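Local coordinates for legionella ubiquitin-specific protease A domain-containing protein (Legionella pneumophila subsp. pneumophila, PDB 5DGG) that probably acts as a ubiquitin-specific cysteine protease of the clan CA type, working as a metaeffector within the Legionella effector repertoire, at residues 79-91 and 114-128. Residues are numbered along the deposited sequence; the frame is centred on the assembly and turned at random.
Sequences TAYDLELFDPYGP and LVNIRHTGPKHPQGD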
ATOM      1  N   THR A  79      15.857 -15.846  -5.573  1.00 52.62           N
ATOM      2  CA  THR A  79      14.819 -16.148  -6.576  1.00 55.71           C
ATOM      3  C   THR A  79      13.376 -15.667  -6.231  1.00 49.26           C
ATOM      4  O   THR A  79      12.687 -15.159  -7.110  1.00 48.10           O
ATOM      5  CB  THR A  79      14.733 -17.670  -6.898  1.00 58.83           C
ATOM      6  OG1 THR A  79      16.038 -18.254  -6.920  1.00 63.04           O
ATOM      7  CG2 THR A  79      14.059 -17.912  -8.263  1.00 61.07           C
ATOM      8  N   ALA A  80      12.910 -15.840  -4.981  1.00 47.01           N
ATOM      9  CA  ALA A  80      11.516 -15.499  -4.650  1.00 40.99           C
ATOM     10  C   ALA A  80      11.263 -14.014  -4.257  1.00 36.63           C
ATOM     11  O   ALA A  80      12.148 -13.309  -3.823  1.00 44.18           O
ATOM     12  CB  ALA A  80      10.957 -16.455  -3.596  1.00 43.04           C
ATOM     13  N   TYR A  81      10.019 -13.584  -4.468  1.00 30.37           N
ATOM     14  CA  TYR A  81       9.539 -12.270  -4.228  1.00 25.78           C
ATOM     15  C   TYR A  81       8.920 -12.264  -2.824  1.00 26.75           C
ATOM     16  O   TYR A  81       8.157 -13.185  -2.505  1.00 25.69           O
ATOM     17  CB  TYR A  81       8.434 -11.980  -5.220  1.00 26.58           C
ATOM     18  CG  TYR A  81       8.837 -12.062  -6.707  1.00 26.88           C
ATOM     19  CD1 TYR A  81       9.207 -10.926  -7.399  1.00 27.70           C
ATOM     20  CD2 TYR A  81       8.805 -13.253  -7.396  1.00 30.23           C
ATOM     21  CE1 TYR A  81       9.598 -10.971  -8.739  1.00 28.40           C
ATOM     22  CE2 TYR A  81       9.177 -13.306  -8.756  1.00 32.87           C
ATOM     23  CZ  TYR A  81       9.587 -12.147  -9.412  1.00 31.44           C
ATOM     24  OH  TYR A  81       9.960 -12.215 -10.741  1.00 33.28           O
ATOM     25  N   ASP A  82       9.231 -11.249  -2.016  1.00 24.12           N
ATOM     26  CA  ASP A  82       8.597 -11.028  -0.730  1.00 23.95           C
ATOM     27  C   ASP A  82       7.365 -10.228  -0.940  1.00 23.48           C
ATOM     28  O   ASP A  82       7.404  -9.175  -1.585  1.00 23.14           O
ATOM     29  CB  ASP A  82       9.540 -10.274   0.244  1.00 26.30           C
ATOM     30  CG  ASP A  82      10.374 -11.182   1.102  1.00 32.40           C
ATOM     31  OD1 ASP A  82      10.594 -12.359   0.705  1.00 32.90           O
ATOM     32  OD2 ASP A  82      10.813 -10.706   2.207  1.00 38.63           O
ATOM     33  N   LEU A  83       6.252 -10.685  -0.397  1.00 21.48           N
ATOM     34  CA  LEU A  83       5.011 -10.010  -0.546  1.00 21.21           C
ATOM     35  C   LEU A  83       4.408  -9.690   0.850  1.00 20.92           C
ATOM     36  O   LEU A  83       3.961 -10.602   1.579  1.00 21.37           O
ATOM     37  CB  LEU A  83       4.096 -10.941  -1.311  1.00 24.88           C
ATOM     38  CG  LEU A  83       2.741 -10.417  -1.622  1.00 28.14           C
ATOM     39  CD1 LEU A  83       2.867  -9.249  -2.604  1.00 30.37           C
ATOM     40  CD2 LEU A  83       1.836 -11.553  -2.114  1.00 32.47           C
ATOM     41  N   GLU A  84       4.456  -8.442   1.246  1.00 18.82           N
ATOM     42  CA  GLU A  84       3.880  -8.030   2.533  1.00 21.05           C
ATOM     43  C   GLU A  84       2.463  -7.533   2.315  1.00 20.77           C
ATOM     44  O   GLU A  84       2.228  -6.662   1.462  1.00 21.20           O
ATOM     45  CB  GLU A  84       4.708  -6.919   3.170  1.00 20.51           C
ATOM     46  CG  GLU A  84       4.055  -6.332   4.400  1.00 23.37           C
ATOM     47  CD  GLU A  84       4.837  -5.213   5.094  1.00 26.41           C
ATOM     48  OE1 GLU A  84       5.977  -4.902   4.661  1.00 26.03           O
ATOM     49  OE2 GLU A  84       4.268  -4.600   6.045  1.00 25.28           O
ATOM     50  N   LEU A  85       1.530  -8.092   3.059  1.00 20.09           N
ATOM     51  CA  LEU A  85       0.134  -7.718   3.015  1.00 20.52           C
ATOM     52  C   LEU A  85      -0.280  -7.057   4.300  1.00 20.44           C
ATOM     53  O   LEU A  85      -0.297  -7.698   5.342  1.00 21.21           O
ATOM     54  CB  LEU A  85      -0.715  -8.970   2.752  1.00 23.36           C
ATOM     55  CG  LEU A  85      -0.359  -9.794   1.508  1.00 25.49           C
ATOM     56  CD1 LEU A  85      -1.249 -11.050   1.327  1.00 25.89           C
ATOM     57  CD2 LEU A  85      -0.394  -8.955   0.264  1.00 27.27           C
ATOM     58  N   PHE A  86      -0.529  -5.740   4.249  1.00 20.58           N
ATOM     59  CA  PHE A  86      -0.753  -4.877   5.428  1.00 20.98           C
ATOM     60  C   PHE A  86      -2.242  -4.575   5.586  1.00 20.60           C
ATOM     61  O   PHE A  86      -2.886  -4.107   4.665  1.00 19.24           O
ATOM     62  CB  PHE A  86       0.027  -3.563   5.278  1.00 21.18           C
ATOM     63  CG  PHE A  86      -0.321  -2.509   6.279  1.00 21.56           C
ATOM     64  CD1 PHE A  86       0.211  -2.543   7.549  1.00 21.86           C
ATOM     65  CD2 PHE A  86      -1.198  -1.482   5.938  1.00 22.29           C
ATOM     66  CE1 PHE A  86      -0.097  -1.551   8.466  1.00 23.05           C
ATOM     67  CE2 PHE A  86      -1.491  -0.491   6.835  1.00 23.29           C
ATOM     68  CZ  PHE A  86      -0.926  -0.519   8.108  1.00 23.06           C
ATOM     69  N   ASP A  87      -2.772  -4.864   6.759  1.00 21.19           N
ATOM     70  CA  ASP A  87      -4.132  -4.495   7.075  1.00 23.09           C
ATOM     71  C   ASP A  87      -4.119  -3.550   8.298  1.00 22.66           C
ATOM     72  O   ASP A  87      -3.583  -3.900   9.363  1.00 22.59           O
ATOM     73  CB  ASP A  87      -4.889  -5.775   7.373  1.00 23.77           C
ATOM     74  CG  ASP A  87      -6.363  -5.554   7.596  1.00 25.26           C
ATOM     75  OD1 ASP A  87      -6.749  -4.531   8.188  1.00 26.03           O
ATOM     76  OD2 ASP A  87      -7.152  -6.442   7.207  1.00 28.64           O
ATOM     77  N   PRO A  88      -4.685  -2.329   8.154  1.00 23.19           N
ATOM     78  CA  PRO A  88      -4.750  -1.377   9.259  1.00 25.11           C
ATOM     79  C   PRO A  88      -5.295  -1.968  10.574  1.00 26.45           C
ATOM     80  O   PRO A  88      -4.940  -1.474  11.660  1.00 29.15           O
ATOM     81  CB  PRO A  88      -5.695  -0.310   8.722  1.00 24.57           C
ATOM     82  CG  PRO A  88      -5.441  -0.331   7.258  1.00 23.87           C
ATOM     83  CD  PRO A  88      -5.232  -1.761   6.927  1.00 23.30           C
ATOM     84  N   TYR A  89      -6.113  -3.003  10.508  1.00 27.46           N
ATOM     85  CA  TYR A  89      -6.739  -3.553  11.755  1.00 30.63           C
ATOM     86  C   TYR A  89      -5.789  -4.481  12.472  1.00 33.49           C
ATOM     87  O   TYR A  89      -5.927  -4.708  13.667  1.00 30.21           O
ATOM     88  CB  TYR A  89      -8.029  -4.334  11.498  1.00 32.26           C
ATOM     89  CG  TYR A  89      -9.293  -3.518  11.338  1.00 32.37           C
ATOM     90  CD1 TYR A  89      -9.264  -2.185  10.978  1.00 30.32           C
ATOM     91  CD2 TYR A  89     -10.534  -4.120  11.504  1.00 35.89           C
ATOM     92  CE1 TYR A  89     -10.441  -1.477  10.737  1.00 32.45           C
ATOM     93  CE2 TYR A  89     -11.716  -3.409  11.321  1.00 36.45           C
ATOM     94  CZ  TYR A  89     -11.665  -2.085  10.950  1.00 34.62           C
ATOM     95  OH  TYR A  89     -12.839  -1.383  10.750  1.00 35.43           O
ATOM     96  N   GLY A  90      -4.825  -5.020  11.743  1.00 30.23           N
ATOM     97  CA  GLY A  90      -3.894  -5.973  12.309  1.00 29.96           C
ATOM     98  C   GLY A  90      -3.651  -7.068  11.298  1.00 29.18           C
ATOM     99  O   GLY A  90      -4.400  -7.198  10.330  1.00 26.65           O
ATOM    100  N   PRO A  91      -2.604  -7.881  11.510  1.00 29.20           N
ATOM    101  CA  PRO A  91      -2.225  -8.838  10.444  1.00 28.89           C
ATOM    102  C   PRO A  91      -3.262  -9.901  10.058  1.00 30.36           C
ATOM    103  O   PRO A  91      -3.331 -10.278   8.890  1.00 28.38           O
ATOM    104  CB  PRO A  91      -0.953  -9.484  10.981  1.00 29.76           C
ATOM    105  CG  PRO A  91      -1.000  -9.273  12.464  1.00 30.99           C
ATOM    106  CD  PRO A  91      -1.761  -7.992  12.708  1.00 29.98           C
ATOM    107  N   LEU A 114       7.114 -19.005  -5.966  1.00 32.36           N
ATOM    108  CA  LEU A 114       8.125 -17.965  -5.891  1.00 33.02           C
ATOM    109  C   LEU A 114       7.649 -16.771  -5.087  1.00 32.04           C
ATOM    110  O   LEU A 114       8.193 -15.683  -5.260  1.00 30.92           O
ATOM    111  CB  LEU A 114       8.499 -17.454  -7.288  1.00 36.00           C
ATOM    112  CG  LEU A 114       9.257 -18.433  -8.177  1.00 40.22           C
ATOM    113  CD1 LEU A 114       9.521 -17.780  -9.522  1.00 42.72           C
ATOM    114  CD2 LEU A 114      10.555 -18.859  -7.505  1.00 43.83           C
ATOM    115  N   VAL A 115       6.658 -16.954  -4.221  1.00 27.24           N
ATOM    116  CA  VAL A 115       6.105 -15.829  -3.463  1.00 25.69           C
ATOM    117  C   VAL A 115       6.192 -16.149  -1.961  1.00 24.79           C
ATOM    118  O   VAL A 115       5.755 -17.241  -1.508  1.00 25.64           O
ATOM    119  CB  VAL A 115       4.672 -15.559  -3.938  1.00 25.81           C
ATOM    120  CG1 VAL A 115       3.996 -14.424  -3.185  1.00 25.19           C
ATOM    121  CG2 VAL A 115       4.677 -15.241  -5.431  1.00 26.53           C
ATOM    122  N   ASN A 116       6.786 -15.247  -1.197  1.00 23.43           N
ATOM    123  CA  ASN A 116       6.839 -15.374   0.279  1.00 23.28           C
ATOM    124  C   ASN A 116       5.874 -14.424   0.920  1.00 23.77           C
ATOM    125  O   ASN A 116       6.155 -13.236   0.986  1.00 24.36           O
ATOM    126  CB  ASN A 116       8.239 -15.041   0.754  1.00 24.08           C
ATOM    127  CG  ASN A 116       9.302 -15.855   0.053  1.00 25.42           C
ATOM    128  OD1 ASN A 116       9.139 -17.052  -0.126  1.00 27.12           O
ATOM    129  ND2 ASN A 116      10.453 -15.220  -0.266  1.00 25.48           N
ATOM    130  N   ILE A 117       4.709 -14.894   1.341  1.00 22.82           N
ATOM    131  CA  ILE A 117       3.698 -14.033   1.911  1.00 23.86           C
ATOM    132  C   ILE A 117       3.954 -13.764   3.384  1.00 24.69           C
ATOM    133  O   ILE A 117       4.314 -14.694   4.144  1.00 26.56           O
ATOM    134  CB  ILE A 117       2.298 -14.679   1.794  1.00 26.27           C
ATOM    135  CG1 ILE A 117       1.934 -14.759   0.331  1.00 29.66           C
ATOM    136  CG2 ILE A 117       1.243 -13.891   2.552  1.00 25.50           C
ATOM    137  CD1 ILE A 117       0.531 -15.286   0.117  1.00 34.44           C
ATOM    138  N   ARG A 118       3.725 -12.530   3.808  1.00 23.22           N
ATOM    139  CA  ARG A 118       3.608 -12.265   5.248  1.00 25.80           C
ATOM    140  C   ARG A 118       2.562 -11.225   5.523  1.00 24.35           C
ATOM    141  O   ARG A 118       2.388 -10.293   4.714  1.00 21.94           O
ATOM    142  CB  ARG A 118       4.942 -11.874   5.811  1.00 29.85           C
ATOM    143  CG  ARG A 118       5.320 -10.453   5.652  1.00 32.53           C
ATOM    144  CD  ARG A 118       6.766 -10.273   6.081  1.00 36.67           C
ATOM    145  NE  ARG A 118       6.826  -9.459   7.250  1.00 41.51           N
ATOM    146  CZ  ARG A 118       7.162  -8.180   7.253  1.00 40.30           C
ATOM    147  NH1 ARG A 118       7.196  -7.567   8.407  1.00 43.27           N
ATOM    148  NH2 ARG A 118       7.512  -7.541   6.139  1.00 42.28           N
ATOM    149  N   HIS A 119       1.791 -11.428   6.595  1.00 23.27           N
ATOM    150  CA  HIS A 119       0.718 -10.500   6.958  1.00 23.38           C
ATOM    151  C   HIS A 119       1.246  -9.509   7.968  1.00 24.33           C
ATOM    152  O   HIS A 119       1.959  -9.919   8.873  1.00 23.81           O
ATOM    153  CB  HIS A 119      -0.436 -11.254   7.589  1.00 24.73           C
ATOM    154  CG  HIS A 119      -1.135 -12.164   6.646  1.00 24.61           C
ATOM    155  ND1 HIS A 119      -1.913 -13.215   7.066  1.00 24.29           N
ATOM    156  CD2 HIS A 119      -1.128 -12.219   5.288  1.00 24.53           C
ATOM    157  CE1 HIS A 119      -2.408 -13.851   6.017  1.00 24.97           C
ATOM    158  NE2 HIS A 119      -1.928 -13.281   4.921  1.00 24.80           N
ATOM    159  N   THR A 120       0.904  -8.229   7.843  1.00 23.62           N
ATOM    160  CA  THR A 120       1.322  -7.233   8.833  1.00 25.01           C
ATOM    161  C   THR A 120       0.170  -6.316   9.209  1.00 23.84           C
ATOM    162  O   THR A 120      -0.839  -6.225   8.521  1.00 22.61           O
ATOM    163  CB  THR A 120       2.476  -6.341   8.323  1.00 25.48           C
ATOM    164  OG1 THR A 120       2.035  -5.710   7.140  1.00 23.35           O
ATOM    165  CG2 THR A 120       3.737  -7.151   8.034  1.00 27.09           C
ATOM    166  N   GLY A 121       0.338  -5.642  10.329  1.00 24.08           N
ATOM    167  CA  GLY A 121      -0.545  -4.532  10.737  1.00 24.58           C
ATOM    168  C   GLY A 121       0.301  -3.444  11.425  1.00 25.50           C
ATOM    169  O   GLY A 121       1.485  -3.589  11.573  1.00 26.90           O
ATOM    170  N   PRO A 122      -0.314  -2.343  11.839  1.00 26.56           N
ATOM    171  CA  PRO A 122       0.427  -1.270  12.445  1.00 28.75           C
ATOM    172  C   PRO A 122       0.709  -1.456  13.930  1.00 29.45           C
ATOM    173  O   PRO A 122       0.082  -2.263  14.587  1.00 29.86           O
ATOM    174  CB  PRO A 122      -0.502  -0.044  12.252  1.00 29.41           C
ATOM    175  CG  PRO A 122      -1.861  -0.642  12.269  1.00 29.23           C
ATOM    176  CD  PRO A 122      -1.744  -2.029  11.695  1.00 27.46           C
ATOM    177  N   LYS A 123       1.635  -0.664  14.431  1.00 31.35           N
ATOM    178  CA  LYS A 123       1.934  -0.626  15.883  1.00 32.79           C
ATOM    179  C   LYS A 123       0.720  -0.195  16.682  1.00 33.03           C
ATOM    180  O   LYS A 123       0.440  -0.771  17.737  1.00 33.00           O
ATOM    181  CB  LYS A 123       3.057   0.345  16.172  1.00 34.76           C
ATOM    182  CG  LYS A 123       4.378  -0.062  15.561  1.00 38.13           C
ATOM    183  CD  LYS A 123       5.525   0.825  16.045  1.00 43.49           C
ATOM    184  CE  LYS A 123       6.852   0.166  15.688  1.00 45.65           C
ATOM    185  NZ  LYS A 123       7.931   1.170  15.519  1.00 48.57           N
ATOM    186  N   HIS A 124      -0.015   0.795  16.176  1.00 31.51           N
ATOM    187  CA  HIS A 124      -1.142   1.378  16.931  1.00 32.75           C
ATOM    188  C   HIS A 124      -2.456   1.380  16.119  1.00 31.81           C
ATOM    189  O   HIS A 124      -2.970   2.436  15.707  1.00 32.74           O
ATOM    190  CB  HIS A 124      -0.789   2.806  17.410  1.00 32.95           C
ATOM    191  CG  HIS A 124       0.597   2.946  17.958  1.00 32.79           C
ATOM    192  ND1 HIS A 124       0.962   2.507  19.208  1.00 36.01           N
ATOM    193  CD2 HIS A 124       1.712   3.483  17.415  1.00 34.76           C
ATOM    194  CE1 HIS A 124       2.243   2.761  19.413  1.00 34.64           C
ATOM    195  NE2 HIS A 124       2.714   3.377  18.348  1.00 35.28           N
ATOM    196  N   PRO A 125      -3.030   0.196  15.897  1.00 32.24           N
ATOM    197  CA  PRO A 125      -4.241   0.120  15.097  1.00 33.98           C
ATOM    198  C   PRO A 125      -5.402   0.775  15.819  1.00 35.77           C
ATOM    199  O   PRO A 125      -5.429   0.778  17.056  1.00 35.48           O
ATOM    200  CB  PRO A 125      -4.496  -1.374  14.986  1.00 34.17           C
ATOM    201  CG  PRO A 125      -3.837  -1.958  16.175  1.00 34.20           C
ATOM    202  CD  PRO A 125      -2.623  -1.117  16.399  1.00 33.70           C
ATOM    203  N   GLN A 126      -6.339   1.344  15.066  1.00 35.50           N
ATOM    204  CA  GLN A 126      -7.527   1.954  15.659  1.00 36.42           C
ATOM    205  C   GLN A 126      -8.714   0.986  15.615  1.00 37.72           C
ATOM    206  O   GLN A 126      -9.567   1.013  16.499  1.00 36.29           O
ATOM    207  CB  GLN A 126      -7.839   3.261  14.930  1.00 39.87           C
ATOM    208  CG  GLN A 126      -9.179   3.888  15.282  1.00 42.71           C
ATOM    209  CD  GLN A 126      -9.384   5.266  14.649  1.00 47.88           C
ATOM    210  OE1 GLN A 126      -8.906   5.546  13.553  1.00 41.26           O
ATOM    211  NE2 GLN A 126     -10.124   6.138  15.346  1.00 49.13           N
ATOM    212  N   GLY A 127      -8.780   0.170  14.561  1.00 34.99           N
ATOM    213  CA  GLY A 127      -9.825  -0.821  14.373  1.00 36.40           C
ATOM    214  C   GLY A 127     -11.170  -0.236  13.965  1.00 36.35           C
ATOM    215  O   GLY A 127     -12.187  -0.845  14.227  1.00 40.35           O
ATOM    216  N   ASP A 128     -11.178   0.935  13.334  1.00 36.29           N
ATOM    217  CA  ASP A 128     -12.403   1.592  12.828  1.00 37.93           C
ATOM    218  C   ASP A 128     -12.358   1.659  11.287  1.00 35.81           C
ATOM    219  O   ASP A 128     -11.293   1.909  10.709  1.00 35.38           O
ATOM    220  CB  ASP A 128     -12.491   3.019  13.356  1.00 39.55           C
ATOM    221  CG  ASP A 128     -12.719   3.084  14.855  1.00 43.96           C
ATOM    222  OD1 ASP A 128     -13.260   2.124  15.414  1.00 44.94           O
ATOM    223  OD2 ASP A 128     -12.358   4.112  15.463  1.00 47.35           O
TER
HETATM  224  O   HOH W   1      -6.846   0.433  12.502  1.00 26.64           O
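Y81-F86 and V115-T120 run parallel and paired residue for residue, their axes 4.6 Å apart at the closest and inclined by 25°, with seven backbone hydrogen bonds from Y81 N to L114 O through D87 N to T120 O. On the face that carries D82, E84, N116 and R118, the N116 amide donates through ND2 to D82 OD1 (3.0 Å), the oxygen lying in the amide plane although carboxylate and amide planes stand 81° apart. Farther along, E84 CG lies anti to the backbone N (chi1 172°) and the chain stays extended, carrying the carboxylate across T120. There T120 OG1 donates to the anti lone pair of E84 OE2 at 2.7 Å, while R118 NH2 forms a long salt bridge with E84 OE1 (3.4 Å). Y139 and K143 of helix 132-146 supply further partners, so both oxygens of this buried carboxylate are engaged. The two strands and helix 98-108 between them in sequence make a beta-alpha-beta unit at one edge of the mixed sheet, and the helix rests on the opposite face, that of L83, L85, V115 and I117. On that face L83 CD2 meets V115 CG1 at 3.7 Å and also I117 CG1, while L85 CD1 reaches I117 CG2 and the edge of the H119 ring. Beyond the strands, D87 OD1 accepts from Y89 N in an Asx turn and from H63 NE2, consistent with a cysteine-peptidase His-Asp pair. G127 CA sits over one face of the Y89 ring, 3.9 Å from its centroid, a CH-pi contact. One water joins P88 O to G127 N.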